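Local coordinates for protein 2-hydroxymethyl glutarate dehydrogenase (Eubacterium barkeri, PDB 3CKY) that catalyses the NAD-dependent interconversion of 2-formylglutarate and (S)-2-hydroxymethylglutarate, a step in the fermentation of nicotinate, at residues I7-L12 / P18-L23; N22-K25 / T29-A32; T66-P69 / I73-T76. One frame throughout, in Å; residues are numbered along the deposited sequence.

Contact 1 (I7-L12 / P18-L23); sequences IGFIGL and PMAINL
F9 meets M19, A20 and L23 across a strand-helix interface in which the axes of strand 7-10 and helix 18-23 approach to 10.0 Å and run nearly antiparallel, at 167°. The F9 ring carries most of the contact. CB of A20 sits over one face, displaced toward the rim, in a CH-pi contact 4.0 Å from the ring centroid and 24° off its normal. The ring edge is met in its plane by the thioether methyl: CE of M19 lies 3.4 Å from CE2 of F9, brought there by a bend at the last torsion (chi3 -33°). Next along the rim, CD1 of L23 reaches CZ of F9 at 3.6 Å. The same L23 CD1 meets CG2 of I7 at 3.7 Å, the two side chains crossing at about a right angle, while CD2 of L12 reaches CB of A20. Were F9 an alanine, a gap would probably open here, leaving the A20 and L23 methyls without their common partner and the M19 methyl without its ring-edge neighbour. No hydrogen bond links the segments. Strand, glycine-bearing turn and helix form the first beta-alpha unit of a Rossmann fold, consistent with the NAD-binding role inferred for this region.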
ATOM      1  N   ILE A   7     -12.795   9.142 -44.174  1.00 72.46           N
ATOM      2  CA  ILE A   7     -12.794   8.850 -42.747  1.00 72.54           C
ATOM      3  C   ILE A   7     -13.738   7.698 -42.423  1.00 72.47           C
ATOM      4  O   ILE A   7     -14.831   7.611 -42.970  1.00 72.47           O
ATOM      5  CB  ILE A   7     -13.197  10.092 -41.918  1.00 72.53           C
ATOM      6  CG1 ILE A   7     -12.340  11.303 -42.311  1.00 72.74           C
ATOM      7  CG2 ILE A   7     -13.079   9.809 -40.428  1.00 72.49           C
ATOM      8  CD1 ILE A   7     -10.861  11.003 -42.497  1.00 72.65           C
ATOM      9  N   GLY A   8     -13.301   6.824 -41.522  1.00 72.51           N
ATOM     10  CA  GLY A   8     -14.099   5.691 -41.071  1.00 72.56           C
ATOM     11  C   GLY A   8     -14.274   5.689 -39.565  1.00 72.54           C
ATOM     12  O   GLY A   8     -13.403   6.147 -38.823  1.00 72.26           O
ATOM     13  N   PHE A   9     -15.411   5.169 -39.118  1.00 72.76           N
ATOM     14  CA  PHE A   9     -15.719   5.052 -37.698  1.00 73.01           C
ATOM     15  C   PHE A   9     -16.130   3.624 -37.349  1.00 73.24           C
ATOM     16  O   PHE A   9     -17.207   3.164 -37.738  1.00 73.22           O
ATOM     17  CB  PHE A   9     -16.842   6.016 -37.316  1.00 72.77           C
ATOM     18  CG  PHE A   9     -16.393   7.438 -37.170  1.00 72.69           C
ATOM     19  CD1 PHE A   9     -16.397   8.299 -38.261  1.00 72.46           C
ATOM     20  CD2 PHE A   9     -15.961   7.917 -35.943  1.00 72.62           C
ATOM     21  CE1 PHE A   9     -15.980   9.618 -38.129  1.00 72.60           C
ATOM     22  CE2 PHE A   9     -15.544   9.239 -35.802  1.00 72.79           C
ATOM     23  CZ  PHE A   9     -15.556  10.087 -36.895  1.00 72.66           C
ATOM     24  N   ILE A  10     -15.259   2.933 -36.618  1.00 73.67           N
ATOM     25  CA  ILE A  10     -15.572   1.622 -36.055  1.00 73.97           C
ATOM     26  C   ILE A  10     -16.218   1.842 -34.691  1.00 74.17           C
ATOM     27  O   ILE A  10     -15.533   1.933 -33.663  1.00 74.13           O
ATOM     28  CB  ILE A  10     -14.311   0.732 -35.950  1.00 73.98           C
ATOM     29  CG1 ILE A  10     -13.740   0.490 -37.352  1.00 74.42           C
ATOM     30  CG2 ILE A  10     -14.639  -0.605 -35.302  1.00 73.69           C
ATOM     31  CD1 ILE A  10     -12.416  -0.212 -37.362  1.00 74.56           C
ATOM     32  N   GLY A  11     -17.549   1.929 -34.705  1.00 74.34           N
ATOM     33  CA  GLY A  11     -18.328   2.330 -33.537  1.00 74.52           C
ATOM     34  C   GLY A  11     -18.678   3.812 -33.560  1.00 74.67           C
ATOM     35  O   GLY A  11     -17.892   4.638 -34.025  1.00 74.62           O
ATOM     36  N   LEU A  12     -19.871   4.130 -33.058  1.00 75.05           N
ATOM     37  CA  LEU A  12     -20.392   5.496 -33.017  1.00 75.31           C
ATOM     38  C   LEU A  12     -21.064   5.739 -31.671  1.00 75.46           C
ATOM     39  O   LEU A  12     -22.294   5.786 -31.575  1.00 75.44           O
ATOM     40  CB  LEU A  12     -21.411   5.722 -34.142  1.00 75.47           C
ATOM     41  CG  LEU A  12     -20.895   5.873 -35.572  1.00 75.51           C
ATOM     42  CD1 LEU A  12     -22.053   5.727 -36.558  1.00 75.73           C
ATOM     43  CD2 LEU A  12     -20.188   7.210 -35.743  1.00 75.69           C
ATOM     44  N   PRO A  18     -21.018  12.692 -32.576  1.00 73.97           N
ATOM     45  CA  PRO A  18     -20.758  14.119 -32.852  1.00 73.83           C
ATOM     46  C   PRO A  18     -19.473  14.401 -33.642  1.00 73.60           C
ATOM     47  O   PRO A  18     -19.429  15.363 -34.414  1.00 73.42           O
ATOM     48  CB  PRO A  18     -20.673  14.744 -31.450  1.00 73.78           C
ATOM     49  CG  PRO A  18     -20.392  13.623 -30.533  1.00 73.88           C
ATOM     50  CD  PRO A  18     -21.086  12.434 -31.127  1.00 73.94           C
ATOM     51  N   MET A  19     -18.442  13.578 -33.446  1.00 73.53           N
ATOM     52  CA  MET A  19     -17.196  13.701 -34.205  1.00 73.49           C
ATOM     53  C   MET A  19     -17.462  13.495 -35.688  1.00 73.23           C
ATOM     54  O   MET A  19     -17.019  14.284 -36.520  1.00 73.01           O
ATOM     55  CB  MET A  19     -16.163  12.677 -33.734  1.00 73.62           C
ATOM     56  CG  MET A  19     -15.619  12.919 -32.336  1.00 73.78           C
ATOM     57  SD  MET A  19     -14.260  11.814 -31.890  1.00 74.28           S
ATOM     58  CE  MET A  19     -14.641  10.299 -32.733  1.00 74.65           C
ATOM     59  N   ALA A  20     -18.193  12.430 -36.009  1.00 73.16           N
ATOM     60  CA  ALA A  20     -18.565  12.128 -37.397  1.00 73.11           C
ATOM     61  C   ALA A  20     -19.370  13.263 -38.020  1.00 72.92           C
ATOM     62  O   ALA A  20     -19.138  13.634 -39.165  1.00 72.91           O
ATOM     63  CB  ALA A  20     -19.355  10.813 -37.475  1.00 72.96           C
ATOM     64  N   ILE A  21     -20.313  13.805 -37.255  1.00 72.88           N
ATOM     65  CA  ILE A  21     -21.155  14.913 -37.711  1.00 72.90           C
ATOM     66  C   ILE A  21     -20.344  16.174 -38.001  1.00 72.80           C
ATOM     67  O   ILE A  21     -20.571  16.831 -39.016  1.00 72.90           O
ATOM     68  CB  ILE A  21     -22.263  15.238 -36.683  1.00 72.91           C
ATOM     69  CG1 ILE A  21     -23.312  14.124 -36.679  1.00 72.91           C
ATOM     70  CG2 ILE A  21     -22.922  16.577 -36.995  1.00 72.87           C
ATOM     71  CD1 ILE A  21     -24.326  14.256 -35.570  1.00 73.07           C
ATOM     72  N   ASN A  22     -19.406  16.507 -37.118  1.00 72.74           N
ATOM     73  CA  ASN A  22     -18.524  17.657 -37.337  1.00 72.68           C
ATOM     74  C   ASN A  22     -17.683  17.493 -38.600  1.00 72.57           C
ATOM     75  O   ASN A  22     -17.465  18.457 -39.332  1.00 72.45           O
ATOM     76  CB  ASN A  22     -17.619  17.898 -36.122  1.00 72.74           C
ATOM     77  CG  ASN A  22     -18.360  18.526 -34.957  1.00 72.77           C
ATOM     78  OD1 ASN A  22     -19.356  19.223 -35.149  1.00 73.47           O
ATOM     79  ND2 ASN A  22     -17.874  18.291 -33.745  1.00 72.57           N
ATOM     80  N   LEU A  23     -17.221  16.270 -38.847  1.00 72.51           N
ATOM     81  CA  LEU A  23     -16.496  15.944 -40.075  1.00 72.63           C
ATOM     82  C   LEU A  23     -17.401  16.081 -41.300  1.00 72.70           C
ATOM     83  O   LEU A  23     -16.978  16.593 -42.337  1.00 72.81           O
ATOM     84  CB  LEU A  23     -15.920  14.526 -39.997  1.00 72.50           C
ATOM     85  CG  LEU A  23     -14.671  14.357 -39.128  1.00 72.43           C
ATOM     86  CD1 LEU A  23     -14.434  12.888 -38.813  1.00 72.17           C
ATOM     87  CD2 LEU A  23     -13.445  14.960 -39.798  1.00 72.19           C
TER

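Contact 2 (N22-K25 / T29-A32); sequences NLLK and TVYA
V30 meets L23 and L24 in an apolar contact between the 22-25 part of helix 16-25 and the strand that follows it, with the CA atoms of L24 and V30 6.7 Å apart. Van der Waals packing accounts for all of it. CD2 of L24 touches CB of V30 at 3.8 Å, and the two side chains cross at about a right angle; CD2 of L24 meets the branch point of the valine and its CG2 methyl alike. CG2 of V30 is set beside the backbone N, anti to the carbonyl carbon, which turns it to the helix, 3.8 Å from CB of L23. One valine methyl thus bridges two consecutive helix residues, touching L23 at the base of its side chain and L24 near its end. Outside the pair, V30 also packs on F9 of the neighbouring strand, and L24 reaches Q46.

Hydrogen bonding is confined to the helix. NZ of K25 donates to OD1 of N22 over 2.8 Å, in the carbonyl plane and on a lone pair, with a C=O...N angle of 137°. The other end of the amide is used as well, ND2 of N22 bonding to the backbone O of E132, so these two bonds hold the amide from both ends and fix its rotation.

No hydrogen bond or charge pair crosses from helix to strand. The chemistry implies that the contact between the segments rests on dispersion and burial of apolar surface, chiefly of L23, L24 and V30, with 137 Å² buried over both segments.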
ATOM      1  N   ASN A  22     -19.406  16.507 -37.118  1.00 72.74           N
ATOM      2  CA  ASN A  22     -18.524  17.657 -37.337  1.00 72.68           C
ATOM      3  C   ASN A  22     -17.683  17.493 -38.600  1.00 72.57           C
ATOM      4  O   ASN A  22     -17.465  18.457 -39.332  1.00 72.45           O
ATOM      5  CB  ASN A  22     -17.619  17.898 -36.122  1.00 72.74           C
ATOM      6  CG  ASN A  22     -18.360  18.526 -34.957  1.00 72.77           C
ATOM      7  OD1 ASN A  22     -19.356  19.223 -35.149  1.00 73.47           O
ATOM      8  ND2 ASN A  22     -17.874  18.291 -33.745  1.00 72.57           N
ATOM      9  N   LEU A  23     -17.221  16.270 -38.847  1.00 72.51           N
ATOM     10  CA  LEU A  23     -16.496  15.944 -40.075  1.00 72.63           C
ATOM     11  C   LEU A  23     -17.401  16.081 -41.300  1.00 72.70           C
ATOM     12  O   LEU A  23     -16.978  16.593 -42.337  1.00 72.81           O
ATOM     13  CB  LEU A  23     -15.920  14.526 -39.997  1.00 72.50           C
ATOM     14  CG  LEU A  23     -14.671  14.357 -39.128  1.00 72.43           C
ATOM     15  CD1 LEU A  23     -14.434  12.888 -38.813  1.00 72.17           C
ATOM     16  CD2 LEU A  23     -13.445  14.960 -39.798  1.00 72.19           C
ATOM     17  N   LEU A  24     -18.645  15.628 -41.168  1.00 72.82           N
ATOM     18  CA  LEU A  24     -19.620  15.713 -42.255  1.00 73.03           C
ATOM     19  C   LEU A  24     -19.963  17.162 -42.590  1.00 73.18           C
ATOM     20  O   LEU A  24     -20.174  17.495 -43.750  1.00 73.11           O
ATOM     21  CB  LEU A  24     -20.895  14.936 -41.907  1.00 72.92           C
ATOM     22  CG  LEU A  24     -20.792  13.406 -41.945  1.00 72.73           C
ATOM     23  CD1 LEU A  24     -22.005  12.772 -41.290  1.00 72.27           C
ATOM     24  CD2 LEU A  24     -20.633  12.900 -43.362  1.00 72.39           C
ATOM     25  N   LYS A  25     -20.004  18.023 -41.581  1.00 73.51           N
ATOM     26  CA  LYS A  25     -20.272  19.440 -41.808  1.00 73.79           C
ATOM     27  C   LYS A  25     -19.121  20.163 -42.515  1.00 73.92           C
ATOM     28  O   LYS A  25     -19.321  21.251 -43.044  1.00 74.20           O
ATOM     29  CB  LYS A  25     -20.627  20.143 -40.495  1.00 73.87           C
ATOM     30  CG  LYS A  25     -22.053  19.849 -40.028  1.00 74.18           C
ATOM     31  CD  LYS A  25     -22.534  20.807 -38.936  1.00 74.20           C
ATOM     32  CE  LYS A  25     -22.125  20.347 -37.549  1.00 74.54           C
ATOM     33  NZ  LYS A  25     -20.656  20.419 -37.338  1.00 75.09           N
ATOM     34  N   THR A  29     -15.815  12.979 -46.454  1.00 74.57           N
ATOM     35  CA  THR A  29     -16.497  11.699 -46.638  1.00 74.69           C
ATOM     36  C   THR A  29     -16.297  10.806 -45.416  1.00 74.71           C
ATOM     37  O   THR A  29     -15.161  10.507 -45.044  1.00 74.55           O
ATOM     38  CB  THR A  29     -15.973  10.953 -47.879  1.00 74.63           C
ATOM     39  OG1 THR A  29     -16.167  11.758 -49.051  1.00 75.13           O
ATOM     40  CG2 THR A  29     -16.692   9.624 -48.050  1.00 74.49           C
ATOM     41  N   VAL A  30     -17.405  10.385 -44.807  1.00 74.84           N
ATOM     42  CA  VAL A  30     -17.385   9.583 -43.583  1.00 74.99           C
ATOM     43  C   VAL A  30     -18.131   8.255 -43.765  1.00 75.14           C
ATOM     44  O   VAL A  30     -19.337   8.242 -44.020  1.00 75.00           O
ATOM     45  CB  VAL A  30     -18.027  10.350 -42.395  1.00 75.00           C
ATOM     46  CG1 VAL A  30     -18.109   9.462 -41.161  1.00 74.88           C
ATOM     47  CG2 VAL A  30     -17.250  11.625 -42.088  1.00 74.65           C
ATOM     48  N   TYR A  31     -17.401   7.147 -43.638  1.00 75.35           N
ATOM     49  CA  TYR A  31     -17.998   5.810 -43.575  1.00 75.45           C
ATOM     50  C   TYR A  31     -18.189   5.417 -42.112  1.00 75.46           C
ATOM     51  O   TYR A  31     -17.442   5.871 -41.249  1.00 75.55           O
ATOM     52  CB  TYR A  31     -17.108   4.783 -44.279  1.00 75.66           C
ATOM     53  CG  TYR A  31     -16.835   5.103 -45.729  1.00 75.76           C
ATOM     54  CD1 TYR A  31     -17.717   4.706 -46.730  1.00 76.42           C
ATOM     55  CD2 TYR A  31     -15.697   5.807 -46.101  1.00 76.33           C
ATOM     56  CE1 TYR A  31     -17.467   5.002 -48.071  1.00 76.04           C
ATOM     57  CE2 TYR A  31     -15.440   6.108 -47.434  1.00 76.05           C
ATOM     58  CZ  TYR A  31     -16.327   5.703 -48.412  1.00 75.96           C
ATOM     59  OH  TYR A  31     -16.062   6.001 -49.725  1.00 75.73           O
ATOM     60  N   ALA A  32     -19.182   4.579 -41.827  1.00 75.37           N
ATOM     61  CA  ALA A  32     -19.499   4.245 -40.438  1.00 75.38           C
ATOM     62  C   ALA A  32     -20.242   2.915 -40.250  1.00 75.35           C
ATOM     63  O   ALA A  32     -21.105   2.541 -41.050  1.00 75.23           O
ATOM     64  CB  ALA A  32     -20.298   5.378 -39.805  1.00 75.41           C
TER

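Contact 3 (T66-P69 / I73-T76); sequences TSLP and IVET
L68 and P69 pack on I73 and V74 in a partly buried, apolar contact between the loop after strand 63-66 and the first part of helix 71-79. The evidence is in the short carbon distances and the absence of any hydrogen bond between the segments; the two segments together bury 201 Å². L68 enters with its CG beside the backbone N (chi1 -59°), which carries CD1 onto the helix backbone, 3.7 Å from CA of V74. Nearer its root, CB of L68 touches two methyls that approach from directions about at right angles, 4.0 Å from CG2 of V74 and 4.1 Å from CG2 of I73. The P69-I73 pair is closer: CD1 of I73 meets CG of P69 at 3.5 Å, tighter than usual van der Waals contact, and also lies 3.6 Å from CD of P69. The proline ring and the isoleucine chain cross at about a right angle, with the terminal methyl doing the touching. Polar links hold the surroundings: N of L68 bonds to OG of S98, and O of P69 accepts from NZ of K243, an inferred NAD-binding residue. T66 remains on the sheet, its backbone hydrogen-bonded to V95 and M97, while V74 continues the packing onto D96 of strand 93-96 and M108 of helix 102-114.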
ATOM      1  N   THR A  66     -11.585   4.822 -33.714  1.00 66.88           N
ATOM      2  CA  THR A  66     -12.215   3.865 -32.826  1.00 66.89           C
ATOM      3  C   THR A  66     -11.963   4.248 -31.378  1.00 66.83           C
ATOM      4  O   THR A  66     -10.965   4.891 -31.063  1.00 66.91           O
ATOM      5  CB  THR A  66     -11.709   2.424 -33.092  1.00 67.06           C
ATOM      6  OG1 THR A  66     -12.652   1.486 -32.571  1.00 67.30           O
ATOM      7  CG2 THR A  66     -10.333   2.191 -32.472  1.00 66.93           C
ATOM      8  N   SER A  67     -12.896   3.863 -30.518  1.00 66.85           N
ATOM      9  CA  SER A  67     -12.747   3.981 -29.079  1.00 66.89           C
ATOM     10  C   SER A  67     -13.453   2.785 -28.439  1.00 66.93           C
ATOM     11  O   SER A  67     -14.686   2.738 -28.375  1.00 66.90           O
ATOM     12  CB  SER A  67     -13.346   5.296 -28.574  1.00 66.93           C
ATOM     13  OG  SER A  67     -13.163   5.421 -27.174  1.00 67.29           O
ATOM     14  N   LEU A  68     -12.662   1.815 -27.989  1.00 66.78           N
ATOM     15  CA  LEU A  68     -13.178   0.559 -27.462  1.00 66.65           C
ATOM     16  C   LEU A  68     -12.945   0.490 -25.948  1.00 66.60           C
ATOM     17  O   LEU A  68     -12.148   1.266 -25.412  1.00 66.58           O
ATOM     18  CB  LEU A  68     -12.517  -0.611 -28.204  1.00 66.64           C
ATOM     19  CG  LEU A  68     -12.745  -0.596 -29.733  1.00 66.61           C
ATOM     20  CD1 LEU A  68     -11.845  -1.578 -30.478  1.00 65.34           C
ATOM     21  CD2 LEU A  68     -14.205  -0.885 -30.051  1.00 65.76           C
ATOM     22  N   PRO A  69     -13.670  -0.403 -25.243  1.00 66.49           N
ATOM     23  CA  PRO A  69     -13.641  -0.414 -23.764  1.00 66.48           C
ATOM     24  C   PRO A  69     -12.320  -0.836 -23.099  1.00 66.38           C
ATOM     25  O   PRO A  69     -12.010  -0.356 -22.009  1.00 66.38           O
ATOM     26  CB  PRO A  69     -14.752  -1.416 -23.392  1.00 66.43           C
ATOM     27  CG  PRO A  69     -15.554  -1.602 -24.626  1.00 66.45           C
ATOM     28  CD  PRO A  69     -14.600  -1.422 -25.762  1.00 66.45           C
ATOM     29  N   ILE A  73     -10.525  -6.002 -26.129  1.00 66.21           N
ATOM     30  CA  ILE A  73     -11.497  -5.775 -27.198  1.00 66.47           C
ATOM     31  C   ILE A  73     -10.823  -5.123 -28.403  1.00 66.62           C
ATOM     32  O   ILE A  73     -11.175  -5.417 -29.540  1.00 66.47           O
ATOM     33  CB  ILE A  73     -12.697  -4.934 -26.706  1.00 66.46           C
ATOM     34  CG1 ILE A  73     -13.475  -5.721 -25.645  1.00 66.45           C
ATOM     35  CG2 ILE A  73     -13.624  -4.568 -27.866  1.00 66.17           C
ATOM     36  CD1 ILE A  73     -14.575  -4.940 -24.975  1.00 66.59           C
ATOM     37  N   VAL A  74      -9.848  -4.250 -28.149  1.00 67.06           N
ATOM     38  CA  VAL A  74      -9.017  -3.687 -29.215  1.00 67.31           C
ATOM     39  C   VAL A  74      -8.362  -4.813 -30.034  1.00 67.72           C
ATOM     40  O   VAL A  74      -8.477  -4.826 -31.257  1.00 67.65           O
ATOM     41  CB  VAL A  74      -7.943  -2.720 -28.657  1.00 67.23           C
ATOM     42  CG1 VAL A  74      -6.948  -2.324 -29.747  1.00 66.58           C
ATOM     43  CG2 VAL A  74      -8.612  -1.471 -28.041  1.00 67.08           C
ATOM     44  N   GLU A  75      -7.707  -5.763 -29.364  1.00 67.98           N
ATOM     45  CA  GLU A  75      -7.046  -6.875 -30.058  1.00 68.57           C
ATOM     46  C   GLU A  75      -8.039  -7.708 -30.859  1.00 68.62           C
ATOM     47  O   GLU A  75      -7.760  -8.106 -31.996  1.00 68.20           O
ATOM     48  CB  GLU A  75      -6.321  -7.802 -29.085  1.00 68.66           C
ATOM     49  CG  GLU A  75      -5.056  -7.232 -28.498  1.00 69.46           C
ATOM     50  CD  GLU A  75      -4.244  -8.282 -27.762  1.00 69.77           C
ATOM     51  OE1 GLU A  75      -4.213  -8.251 -26.504  1.00 72.34           O
ATOM     52  OE2 GLU A  75      -3.648  -9.144 -28.441  1.00 70.94           O
ATOM     53  N   THR A  76      -9.197  -7.966 -30.258  1.00 68.82           N
ATOM     54  CA  THR A  76     -10.223  -8.742 -30.928  1.00 69.04           C
ATOM     55  C   THR A  76     -10.703  -8.012 -32.182  1.00 69.23           C
ATOM     56  O   THR A  76     -10.763  -8.599 -33.259  1.00 69.40           O
ATOM     57  CB  THR A  76     -11.426  -9.035 -30.007  1.00 69.03           C
ATOM     58  OG1 THR A  76     -11.006  -9.852 -28.905  1.00 68.93           O
ATOM     59  CG2 THR A  76     -12.521  -9.759 -30.781  1.00 68.85           C
TER

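Contacts 1 and 2 are successive halves of one beta-alpha-beta unit, with centres 6 Å apart and N22 and L23 in common. Their strands are neighbours: O of I7 lies 2.7 Å from N of Y31, a probable hydrogen bond. Contact 3, centred 16 Å from contact 1, joins it through a probable hydrogen bond between OG1 of T66 and O of I10 (3.1 Å); contacts 2 and 3 do not touch, their nearest atoms about 10 Å apart. Contact 1 holds much of the inferred NAD site, its M19 side chain about 12 Å from that of K174, probably catalytic; the P69 side chain of contact 3 is about 6 Å from that of K243, also inferred to bind NAD.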